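Local coordinates for protein-S-isoprenylcysteine O-methyltransferase (Tribolium castaneum, PDB 5V7P) that catalyses the methyl esterification of isoprenylated C-terminal cysteines on proteins, using S-adenosyl-L-methionine as methyl donor in the endoplasmic reticulum membrane, at residues 104-109 against 184-189; 210-215 against 241-246; 249-254 against 264-269. All coordinates share one frame; numbering follows the deposited sequence. Where two conformers were deposited one is given.

Interaction 1 of 3, residues 104-109 against 184-189; sequences YSEFLA and FNHLVQ. With SAH (S-adenosyl-L-homocysteine), chain C.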
# COMPACT_ATOMS: atom_id res chain seq x y z
N TYR A 104 -9.31 -4.67 -4.28
CA TYR A 104 -10.70 -4.24 -4.13
C TYR A 104 -11.17 -4.38 -2.69
O TYR A 104 -11.70 -3.42 -2.11
CB TYR A 104 -11.63 -5.03 -5.05
CG TYR A 104 -13.06 -4.70 -4.74
CD1 TYR A 104 -13.58 -3.44 -5.02
CD2 TYR A 104 -13.89 -5.63 -4.12
CE1 TYR A 104 -14.88 -3.12 -4.71
CE2 TYR A 104 -15.20 -5.31 -3.82
CZ TYR A 104 -15.69 -4.06 -4.12
OH TYR A 104 -16.98 -3.73 -3.81
N SER A 105 -11.00 -5.57 -2.10
CA SER A 105 -11.41 -5.76 -0.72
C SER A 105 -10.73 -4.77 0.21
O SER A 105 -11.28 -4.41 1.25
CB SER A 105 -11.10 -7.20 -0.28
OG SER A 105 -9.72 -7.48 -0.41
N GLU A 106 -9.53 -4.31 -0.16
CA GLU A 106 -8.86 -3.27 0.62
C GLU A 106 -9.66 -1.97 0.58
O GLU A 106 -9.81 -1.30 1.61
CB GLU A 106 -7.45 -3.04 0.07
CG GLU A 106 -6.56 -2.22 0.98
CD GLU A 106 -6.01 -3.02 2.14
OE1 GLU A 106 -5.48 -2.41 3.09
OE2 GLU A 106 -6.10 -4.27 2.11
N PHE A 107 -10.19 -1.61 -0.59
CA PHE A 107 -11.05 -0.44 -0.69
C PHE A 107 -12.34 -0.64 0.10
O PHE A 107 -12.78 0.26 0.83
CB PHE A 107 -11.37 -0.15 -2.16
CG PHE A 107 -12.26 1.04 -2.37
CD1 PHE A 107 -13.64 0.92 -2.28
CD2 PHE A 107 -11.72 2.28 -2.67
CE1 PHE A 107 -14.46 2.02 -2.47
CE2 PHE A 107 -12.54 3.37 -2.87
CZ PHE A 107 -13.91 3.24 -2.77
N LEU A 108 -12.96 -1.81 -0.04
CA LEU A 108 -14.23 -2.05 0.64
C LEU A 108 -14.06 -2.01 2.15
O LEU A 108 -14.92 -1.48 2.86
CB LEU A 108 -14.81 -3.39 0.19
CG LEU A 108 -16.27 -3.69 0.54
CD1 LEU A 108 -17.20 -2.64 -0.02
CD2 LEU A 108 -16.65 -5.07 0.00
N ALA A 109 -12.96 -2.57 2.66
CA ALA A 109 -12.71 -2.54 4.09
C ALA A 109 -12.66 -1.11 4.61
O ALA A 109 -13.29 -0.78 5.63
CB ALA A 109 -11.41 -3.28 4.41
N PHE A 184 -7.74 2.23 12.38
CA PHE A 184 -6.91 1.84 11.24
C PHE A 184 -6.77 3.01 10.28
O PHE A 184 -7.61 3.92 10.24
CB PHE A 184 -7.53 0.64 10.51
CG PHE A 184 -6.61 0.02 9.49
CD1 PHE A 184 -5.70 -0.95 9.86
CD2 PHE A 184 -6.67 0.40 8.16
CE1 PHE A 184 -4.85 -1.52 8.92
CE2 PHE A 184 -5.83 -0.17 7.22
CZ PHE A 184 -4.92 -1.13 7.60
N ASN A 185 -5.68 3.00 9.51
CA ASN A 185 -5.46 4.03 8.51
C ASN A 185 -4.39 3.54 7.55
O ASN A 185 -3.35 3.03 7.99
CB ASN A 185 -5.03 5.35 9.16
CG ASN A 185 -5.29 6.55 8.28
OD1 ASN A 185 -5.02 6.52 7.07
ND2 ASN A 185 -5.82 7.62 8.86
N HIS A 186 -4.64 3.69 6.25
CA HIS A 186 -3.63 3.35 5.26
C HIS A 186 -2.39 4.22 5.39
O HIS A 186 -1.31 3.81 4.96
CB HIS A 186 -4.21 3.49 3.85
CG HIS A 186 -4.92 2.26 3.36
ND1 HIS A 186 -5.98 2.31 2.48
CD2 HIS A 186 -4.70 0.95 3.61
CE1 HIS A 186 -6.39 1.08 2.22
NE2 HIS A 186 -5.63 0.24 2.89
N LEU A 187 -2.53 5.40 5.99
CA LEU A 187 -1.42 6.31 6.21
C LEU A 187 -1.06 6.35 7.69
O LEU A 187 -1.95 6.53 8.53
CB LEU A 187 -1.77 7.72 5.72
CG LEU A 187 -1.57 8.01 4.23
CD1 LEU A 187 -2.15 6.92 3.35
CD2 LEU A 187 -2.18 9.36 3.88
N VAL A 188 0.22 6.17 7.99
CA VAL A 188 0.67 6.25 9.38
C VAL A 188 0.41 7.65 9.91
O VAL A 188 0.68 8.66 9.24
CB VAL A 188 2.16 5.88 9.48
CG1 VAL A 188 2.67 6.06 10.90
CG2 VAL A 188 2.39 4.45 9.01
N GLN A 189 -0.12 7.72 11.13
CA GLN A 189 -0.50 8.98 11.75
C GLN A 189 0.59 9.43 12.72
O GLN A 189 1.07 8.63 13.53
CB GLN A 189 -1.83 8.84 12.49
CG GLN A 189 -2.98 8.37 11.61
CD GLN A 189 -3.30 9.35 10.49
OE1 GLN A 189 -3.70 10.48 10.74
NE2 GLN A 189 -3.12 8.90 9.25
N SAH C . 0.18 -1.55 12.41
CA SAH C . -1.20 -1.97 12.60
CB SAH C . -2.16 -0.93 12.03
CG SAH C . -1.84 -0.49 10.60
SD SAH C . -2.87 0.92 10.11
C SAH C . -1.44 -3.33 11.93
O SAH C . -0.64 -3.80 11.13
OXT SAH C . -2.45 -3.99 12.19
C5' SAH C . -1.71 2.18 10.73
C4' SAH C . -2.30 3.07 11.82
O4' SAH C . -2.80 2.27 12.87
C3' SAH C . -1.22 3.98 12.40
O3' SAH C . -1.59 5.33 12.24
C2' SAH C . -1.12 3.61 13.86
O2' SAH C . -1.07 4.76 14.67
C1' SAH C . -2.36 2.76 14.13
N9 SAH C . -2.12 1.63 15.05
C8 SAH C . -1.10 0.71 15.00
N7 SAH C . -1.26 -0.16 16.02
C5 SAH C . -2.36 0.18 16.71
C6 SAH C . -2.97 -0.37 17.83
N6 SAH C . -2.46 -1.44 18.42
N1 SAH C . -4.11 0.22 18.33
C2 SAH C . -4.64 1.34 17.72
N3 SAH C . -4.03 1.87 16.61
C4 SAH C . -2.91 1.31 16.11
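Glu106 and His186 form a His-carboxylate hydrogen bond. It ties the predicted transmembrane helix 90-113 to 184-189, a loop assigned to the cytoplasmic side, which lines the pocket for the cofactor product SAH. His186 NE2 donates to Glu106 OE1 over 2.7 Å, and the bond is nearly straight at 165°. The carboxylate oxygen lies in the imidazole plane, and the two flat groups are nearly coplanar. OE1 accepts through its anti lone pair, the one facing away from OE2. The backbones stay well apart here, so the side chains do the spanning. Glu106 leaves its helix with CG anti to the backbone N (chi1 -166°), which places CG 3.3 Å from His186 NE2. A bend at chi2 (78°) then brings the carboxylate to the histidine.

Charge pairing holds the other carboxylate oxygen. Glu106 OE2 makes salt bridges with Arg173 and Lys174 of helix 156-180, while OE1 takes the histidine N-H.

Within the loop, hydrogen bonds set the backbone course. Asn185 OD1 accepts from Leu187 N, closing an Asx turn around His186. Gln189 folds back at chi2, and its NE2 donates to Leu187 O at 2.7 Å.

Cofactor contacts occupy the same short loop. The thioether sulfur SD of SAH sits over one face of the Phe184 ring, toward the rim, 3.4 Å from CE1. The carbonyl oxygen Asn185 O is 3.0 Å from SD. In S-adenosyl-L-methionine this sulfur would carry a positive charge, so an oxygen here would probably favour the methyl donor electrostatically. At the far end of the loop, the ribose is held by the backbone: Gln189 N donates to SAH O3' at 3.0 Å.

Interaction 2 of 3, residues 210-215 against 241-246; sequences PSYVGW and MFFKER. With SAH (S-adenosyl-L-homocysteine), chain C; MPG ([(Z)-octadec-9-enyl] (2R)-2,3-bis(oxidanyl)propanoate), chain B.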
# COMPACT_ATOMS: atom_id res chain seq x y z
N PRO A 210 -1.05 -6.94 13.12
CA PRO A 210 -1.61 -8.07 12.36
C PRO A 210 -1.89 -7.75 10.90
O PRO A 210 -1.85 -8.66 10.07
CB PRO A 210 -2.90 -8.40 13.13
CG PRO A 210 -3.25 -7.13 13.83
CD PRO A 210 -1.95 -6.47 14.18
N SER A 211 -2.19 -6.50 10.57
CA SER A 211 -2.44 -6.17 9.17
C SER A 211 -1.15 -6.23 8.36
O SER A 211 -1.16 -6.64 7.19
CB SER A 211 -3.08 -4.78 9.05
OG SER A 211 -2.11 -3.76 8.93
N TYR A 212 -0.01 -5.86 8.96
CA TYR A 212 1.26 -6.00 8.27
C TYR A 212 1.70 -7.46 8.20
O TYR A 212 2.34 -7.87 7.23
CB TYR A 212 2.34 -5.16 8.96
CG TYR A 212 2.03 -3.67 9.01
CD1 TYR A 212 1.09 -3.10 8.16
CD2 TYR A 212 2.69 -2.84 9.90
CE1 TYR A 212 0.81 -1.75 8.20
CE2 TYR A 212 2.42 -1.49 9.95
CZ TYR A 212 1.48 -0.95 9.10
OH TYR A 212 1.20 0.40 9.15
N VAL A 213 1.36 -8.26 9.22
CA VAL A 213 1.66 -9.69 9.17
C VAL A 213 0.92 -10.33 8.00
O VAL A 213 1.51 -11.08 7.21
CB VAL A 213 1.28 -10.36 10.51
CG1 VAL A 213 1.45 -11.87 10.42
CG2 VAL A 213 2.12 -9.81 11.64
N GLY A 214 -0.37 -10.05 7.88
CA GLY A 214 -1.13 -10.58 6.76
C GLY A 214 -0.59 -10.11 5.42
O GLY A 214 -0.43 -10.89 4.49
N TRP A 215 -0.29 -8.81 5.33
CA TRP A 215 0.28 -8.27 4.10
C TRP A 215 1.63 -8.90 3.79
O TRP A 215 1.91 -9.25 2.64
CB TRP A 215 0.40 -6.75 4.22
CG TRP A 215 0.48 -6.03 2.91
CD1 TRP A 215 0.92 -6.54 1.72
CD2 TRP A 215 0.11 -4.67 2.65
NE1 TRP A 215 0.84 -5.57 0.74
CE2 TRP A 215 0.34 -4.42 1.29
CE3 TRP A 215 -0.40 -3.64 3.45
CZ2 TRP A 215 0.09 -3.18 0.70
CZ3 TRP A 215 -0.66 -2.42 2.87
CH2 TRP A 215 -0.41 -2.20 1.51
N MET A 241 12.01 -5.46 4.92
CA MET A 241 12.66 -4.20 5.26
C MET A 241 11.68 -3.04 5.26
O MET A 241 11.84 -2.10 6.04
CB MET A 241 13.82 -3.93 4.30
CG MET A 241 13.42 -3.52 2.88
SD MET A 241 14.78 -2.74 1.98
CE MET A 241 14.99 -1.22 2.92
N PHE A 242 10.67 -3.08 4.39
CA PHE A 242 9.69 -2.00 4.36
C PHE A 242 8.89 -1.95 5.65
O PHE A 242 8.65 -0.87 6.20
CB PHE A 242 8.76 -2.16 3.16
CG PHE A 242 7.68 -1.11 3.09
CD1 PHE A 242 7.96 0.16 2.63
CD2 PHE A 242 6.39 -1.41 3.48
CE1 PHE A 242 6.97 1.13 2.56
CE2 PHE A 242 5.39 -0.45 3.41
CZ PHE A 242 5.68 0.82 2.95
N PHE A 243 8.46 -3.11 6.16
CA PHE A 243 7.68 -3.13 7.39
C PHE A 243 8.54 -2.90 8.62
O PHE A 243 8.03 -2.40 9.63
CB PHE A 243 6.92 -4.46 7.50
CG PHE A 243 5.73 -4.56 6.57
CD1 PHE A 243 4.77 -3.56 6.55
CD2 PHE A 243 5.59 -5.64 5.71
CE1 PHE A 243 3.68 -3.64 5.70
CE2 PHE A 243 4.50 -5.72 4.86
CZ PHE A 243 3.55 -4.72 4.86
N LYS A 244 9.82 -3.24 8.56
CA LYS A 244 10.72 -2.88 9.65
C LYS A 244 10.81 -1.37 9.80
O LYS A 244 10.63 -0.83 10.90
CB LYS A 244 12.11 -3.48 9.42
CG LYS A 244 13.15 -3.05 10.46
CD LYS A 244 14.48 -3.74 10.23
CE LYS A 244 15.49 -3.41 11.32
NZ LYS A 244 16.23 -2.14 11.07
N GLU A 245 11.08 -0.66 8.70
CA GLU A 245 11.10 0.80 8.74
C GLU A 245 9.75 1.35 9.15
O GLU A 245 9.65 2.20 10.05
CB GLU A 245 11.50 1.35 7.37
CG GLU A 245 12.98 1.21 7.04
CD GLU A 245 13.35 1.91 5.75
OE1 GLU A 245 13.92 1.25 4.85
OE2 GLU A 245 13.08 3.13 5.62
N ARG A 246 8.68 0.88 8.51
CA ARG A 246 7.34 1.41 8.79
C ARG A 246 6.97 1.19 10.25
O ARG A 246 6.50 2.12 10.93
CB ARG A 246 6.32 0.75 7.86
CG ARG A 246 4.94 1.39 7.91
CD ARG A 246 3.99 0.67 6.97
NE ARG A 246 2.67 1.30 6.94
CZ ARG A 246 2.27 2.21 6.06
NH1 ARG A 246 3.08 2.64 5.10
NH2 ARG A 246 1.04 2.71 6.14
N SAH C . 0.18 -1.55 12.41
CA SAH C . -1.20 -1.97 12.60
CB SAH C . -2.16 -0.93 12.03
CG SAH C . -1.84 -0.49 10.60
SD SAH C . -2.87 0.92 10.11
C SAH C . -1.44 -3.33 11.93
O SAH C . -0.64 -3.80 11.13
OXT SAH C . -2.45 -3.99 12.19
C5' SAH C . -1.71 2.18 10.73
C4' SAH C . -2.30 3.07 11.82
O4' SAH C . -2.80 2.27 12.87
C3' SAH C . -1.22 3.98 12.40
O3' SAH C . -1.59 5.33 12.24
C2' SAH C . -1.12 3.61 13.86
O2' SAH C . -1.07 4.76 14.67
C1' SAH C . -2.36 2.76 14.13
N9 SAH C . -2.12 1.63 15.05
C8 SAH C . -1.10 0.71 15.00
N7 SAH C . -1.26 -0.16 16.02
C5 SAH C . -2.36 0.18 16.71
C6 SAH C . -2.97 -0.37 17.83
N6 SAH C . -2.46 -1.44 18.42
N1 SAH C . -4.11 0.22 18.33
C2 SAH C . -4.64 1.34 17.72
N3 SAH C . -4.03 1.87 16.61
C4 SAH C . -2.91 1.31 16.11
C2 MPG B . 6.54 -6.30 -4.71
C3 MPG B . 6.61 -7.07 -3.40
C4 MPG B . 6.26 -6.18 -2.21
C5 MPG B . 6.07 -7.04 -0.99
C6 MPG B . 5.89 -6.14 0.22
C7 MPG B . 4.61 -5.31 0.15
C8 MPG B . 4.92 -3.96 0.76
C9 MPG B . 3.61 -3.25 1.09
C10 MPG B . 3.20 -2.16 0.48
C11 MPG B . 3.98 -1.48 -0.64
C12 MPG B . 3.00 -0.79 -1.59
C13 MPG B . 2.35 0.40 -0.90
C14 MPG B . 1.06 0.72 -1.64
C15 MPG B . 0.50 2.06 -1.16
C16 MPG B . 0.20 2.97 -2.35
O1 MPG B . 4.44 -6.83 -5.69
C1 MPG B . 5.12 -5.82 -5.02
CXD MPG B . 2.35 -8.22 -5.76
O2 MPG B . 2.11 -9.46 -5.17
C21 MPG B . 2.79 -8.42 -7.21
O3 MPG B . 3.05 -9.77 -7.45
O4 MPG B . 3.41 -7.47 -3.79
CX3 MPG B . 3.43 -7.48 -4.97
O HOH W 1 -1.19 1.36 7.27
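Tyr212, Trp215 and Phe243 form an aromatic cluster between segments 210-215 and 241-246 of helices 210-225 and 231-258, which run nearly antiparallel here (169°). The segment axes approach to 11.2 Å, so large side chains fill the gap.

The ring contacts are of two kinds. Tyr212 and Phe243 have nearly parallel planes but are slid apart and barely overlap. Instead, Tyr212 CB lies over the Phe243 face as a CH-pi contact, 4.0 Å from the ring centroid. Trp215 receives the edge of Phe243 on its face in an offset edge-to-face pair, with planes at 62°. Having CG anti to the backbone N (chi1 -159°), Trp215 also meets the lipid MPG, whose C10 is 3.3 Å from CZ2.

Polar bonds gather at the Tyr212 hydroxyl. Arg246, a probable substrate-binding residue, reaches across with an extended chain, and its NE donates to Tyr212 OH at 2.8 Å. The hydroxyl lies in the guanidinium plane, while the tyrosine ring stands almost perpendicular to that plane. A water bridges the same hydroxyl and Arg246 NH2. Glu250 OE1 is a further hydrogen-bond partner of Tyr212 OH, so the hydroxyl has three partners: Arg246 NE, the water and Glu250 OE1. A phenylalanine here would probably leave Arg246 NE and Glu250 OE1 without their shared partner and fix the guanidinium less firmly.

Cofactor bonds come from the first turn of helix 210-225. The carboxylate of SAH takes hydrogen bonds from Ser211 N to OXT, and from Ser211 OG and Tyr212 N to O. The Tyr212 ring is sandwiched, with SAH N over the face opposite Phe243. The shortest of these three bonds joins Ser211 OG to SAH O, at 2.6 Å.

Interaction 3 of 3, residues 249-254 against 264-269; sequences IEESML and DYQQQV. With SAH (S-adenosyl-L-homocysteine), chain C.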
# COMPACT_ATOMS: atom_id res chain seq x y z
N ILE A 249 9.01 3.62 12.90
CA ILE A 249 8.47 4.97 13.04
C ILE A 249 7.05 4.92 13.59
O ILE A 249 6.63 5.81 14.35
CB ILE A 249 8.52 5.70 11.68
CG1 ILE A 249 8.04 7.15 11.83
CG2 ILE A 249 7.68 4.98 10.63
CD1 ILE A 249 8.98 8.04 12.62
N GLU A 250 6.28 3.89 13.22
CA GLU A 250 4.88 3.82 13.62
C GLU A 250 4.73 3.64 15.12
O GLU A 250 3.87 4.27 15.75
CB GLU A 250 4.18 2.69 12.86
CG GLU A 250 2.73 2.48 13.24
CD GLU A 250 2.00 1.58 12.26
OE1 GLU A 250 2.41 1.54 11.08
OE2 GLU A 250 1.02 0.92 12.66
N GLU A 251 5.58 2.81 15.72
CA GLU A 251 5.50 2.58 17.16
C GLU A 251 6.07 3.74 17.97
O GLU A 251 5.67 3.91 19.13
CB GLU A 251 6.23 1.29 17.52
CG GLU A 251 5.54 0.03 17.02
CD GLU A 251 6.08 -1.23 17.66
OE1 GLU A 251 7.14 -1.16 18.31
OE2 GLU A 251 5.43 -2.29 17.53
N SER A 252 6.97 4.53 17.40
CA SER A 252 7.43 5.73 18.09
C SER A 252 6.30 6.73 18.25
O SER A 252 6.22 7.42 19.27
CB SER A 252 8.60 6.36 17.33
OG SER A 252 8.17 6.96 16.12
N MET A 253 5.41 6.81 17.26
CA MET A 253 4.23 7.67 17.39
C MET A 253 3.21 7.07 18.34
O MET A 253 2.52 7.80 19.05
CB MET A 253 3.60 7.91 16.02
CG MET A 253 4.56 8.38 14.94
SD MET A 253 5.72 9.64 15.49
CE MET A 253 4.61 10.94 16.02
N LEU A 254 3.09 5.74 18.37
CA LEU A 254 2.15 5.10 19.28
C LEU A 254 2.58 5.27 20.73
O LEU A 254 1.73 5.38 21.61
CB LEU A 254 2.02 3.61 18.93
CG LEU A 254 1.22 3.31 17.66
CD1 LEU A 254 1.50 1.90 17.17
CD2 LEU A 254 -0.27 3.50 17.89
N ASP A 264 3.57 -1.38 27.87
CA ASP A 264 3.12 -2.67 28.40
C ASP A 264 2.68 -3.60 27.28
O ASP A 264 2.88 -4.82 27.36
CB ASP A 264 1.96 -2.45 29.38
CG ASP A 264 2.35 -1.59 30.56
OD1 ASP A 264 3.54 -1.54 30.91
OD2 ASP A 264 1.44 -0.95 31.15
N TYR A 265 2.08 -3.04 26.22
CA TYR A 265 1.63 -3.84 25.09
C TYR A 265 2.81 -4.45 24.33
O TYR A 265 2.69 -5.56 23.80
CB TYR A 265 0.77 -2.97 24.18
CG TYR A 265 0.18 -3.65 22.97
CD1 TYR A 265 -0.53 -4.85 23.10
CD2 TYR A 265 0.28 -3.08 21.71
CE1 TYR A 265 -1.08 -5.46 21.99
CE2 TYR A 265 -0.27 -3.69 20.61
CZ TYR A 265 -0.95 -4.87 20.75
OH TYR A 265 -1.50 -5.47 19.64
N GLN A 266 3.94 -3.74 24.28
CA GLN A 266 5.12 -4.27 23.62
C GLN A 266 5.72 -5.44 24.38
O GLN A 266 6.28 -6.36 23.77
CB GLN A 266 6.17 -3.17 23.45
CG GLN A 266 5.79 -2.11 22.43
CD GLN A 266 6.76 -0.94 22.42
OE1 GLN A 266 7.12 -0.40 23.46
NE2 GLN A 266 7.19 -0.55 21.23
N GLN A 267 5.62 -5.43 25.71
CA GLN A 267 6.18 -6.52 26.51
C GLN A 267 5.31 -7.77 26.45
O GLN A 267 5.82 -8.88 26.63
CB GLN A 267 6.34 -6.09 27.96
CG GLN A 267 7.03 -4.74 28.15
CD GLN A 267 8.42 -4.71 27.55
OE1 GLN A 267 9.11 -5.72 27.48
NE2 GLN A 267 8.84 -3.53 27.09
N GLN A 268 4.01 -7.61 26.19
CA GLN A 268 3.08 -8.74 26.20
C GLN A 268 2.90 -9.37 24.82
O GLN A 268 2.62 -10.57 24.74
CB GLN A 268 1.72 -8.29 26.73
CG GLN A 268 1.74 -7.81 28.17
CD GLN A 268 0.43 -7.18 28.59
OE1 GLN A 268 0.37 -6.00 28.93
NE2 GLN A 268 -0.64 -7.98 28.57
N VAL A 269 3.03 -8.60 23.75
CA VAL A 269 2.74 -9.06 22.40
C VAL A 269 3.87 -8.65 21.47
O VAL A 269 4.38 -7.52 21.55
CB VAL A 269 1.39 -8.49 21.89
CG1 VAL A 269 1.04 -9.08 20.53
CG2 VAL A 269 0.28 -8.78 22.90
N SAH C . 0.18 -1.55 12.41
CA SAH C . -1.20 -1.97 12.60
CB SAH C . -2.16 -0.93 12.03
CG SAH C . -1.84 -0.49 10.60
SD SAH C . -2.87 0.92 10.11
C SAH C . -1.44 -3.33 11.93
O SAH C . -0.64 -3.80 11.13
OXT SAH C . -2.45 -3.99 12.19
C5' SAH C . -1.71 2.18 10.73
C4' SAH C . -2.30 3.07 11.82
O4' SAH C . -2.80 2.27 12.87
C3' SAH C . -1.22 3.98 12.40
O3' SAH C . -1.59 5.33 12.24
C2' SAH C . -1.12 3.61 13.86
O2' SAH C . -1.07 4.76 14.67
C1' SAH C . -2.36 2.76 14.13
N9 SAH C . -2.12 1.63 15.05
C8 SAH C . -1.10 0.71 15.00
N7 SAH C . -1.26 -0.16 16.02
C5 SAH C . -2.36 0.18 16.71
C6 SAH C . -2.97 -0.37 17.83
N6 SAH C . -2.46 -1.44 18.42
N1 SAH C . -4.11 0.22 18.33
C2 SAH C . -4.64 1.34 17.72
N3 SAH C . -4.03 1.87 16.61
C4 SAH C . -2.91 1.31 16.11
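Glu251 and Gln266 join two consecutive helices, 231-258 and 260-268, in the part assigned to the cytoplasm. Their side chains approach from opposite directions. Both have CG anti to their own carbonyl carbon (chi1 -69° and -70°) and run extended beyond it, so each reaches far enough to close a wide gap between backbones. Gln266 NE2 donates to Glu251 OE1 at 3.0 Å. The bond is bent, with an angle of 144°. The oxygen lies in the amide plane, but the donor comes from above the carboxylate plane.

Other partners fix both ends. Glu251 OE2 makes a salt bridge with Arg208 and a hydrogen bond with His209. Glu251 thus stands in the second shell and is likely to orient His209, whose ND1 bonds SAH. Gln266 NE2 also donates to Tyr279 O, and Glu251 OE1 accepts from Tyr279 N, so the C-terminal tail is stitched to the same pair.

Neighbouring side chains turn to the cofactor. Glu250, with CG anti to the backbone N, sends its extended chain to the amino group of SAH. Leu254 lays CD1 beside the adenine, 3.6 Å from SAH C8, and CD2 beside the ribose. Tyr265 CE2 lies 3.8 Å from SAH N6. The closest approach of Glu250 to the ligand is the hydrogen bond from SAH N to OE2, at 2.6 Å.

The three contacts follow one another along the chain and all touch the same SAH molecule. Interaction 1 joins helix 90-113 to the loop after helix 156-180. Interactions 2 and 3 share helix 231-258, and their centres are about 14 Å apart. Interaction 1 lies about 14 Å from interaction 2 and about 20 Å from interaction 3, centre to centre. Neighbouring contacts meet directly: loop 184-189 packs on Arg246 and Glu250, and the Tyr212 hydroxyl links interactions 2 and 3. Loop 184-189, the start of helix 210-225 and helices 231-258 and 260-268 thus all contribute to the SAH pocket, probably on the cytoplasmic side; helix 90-113 is tied to it through His186.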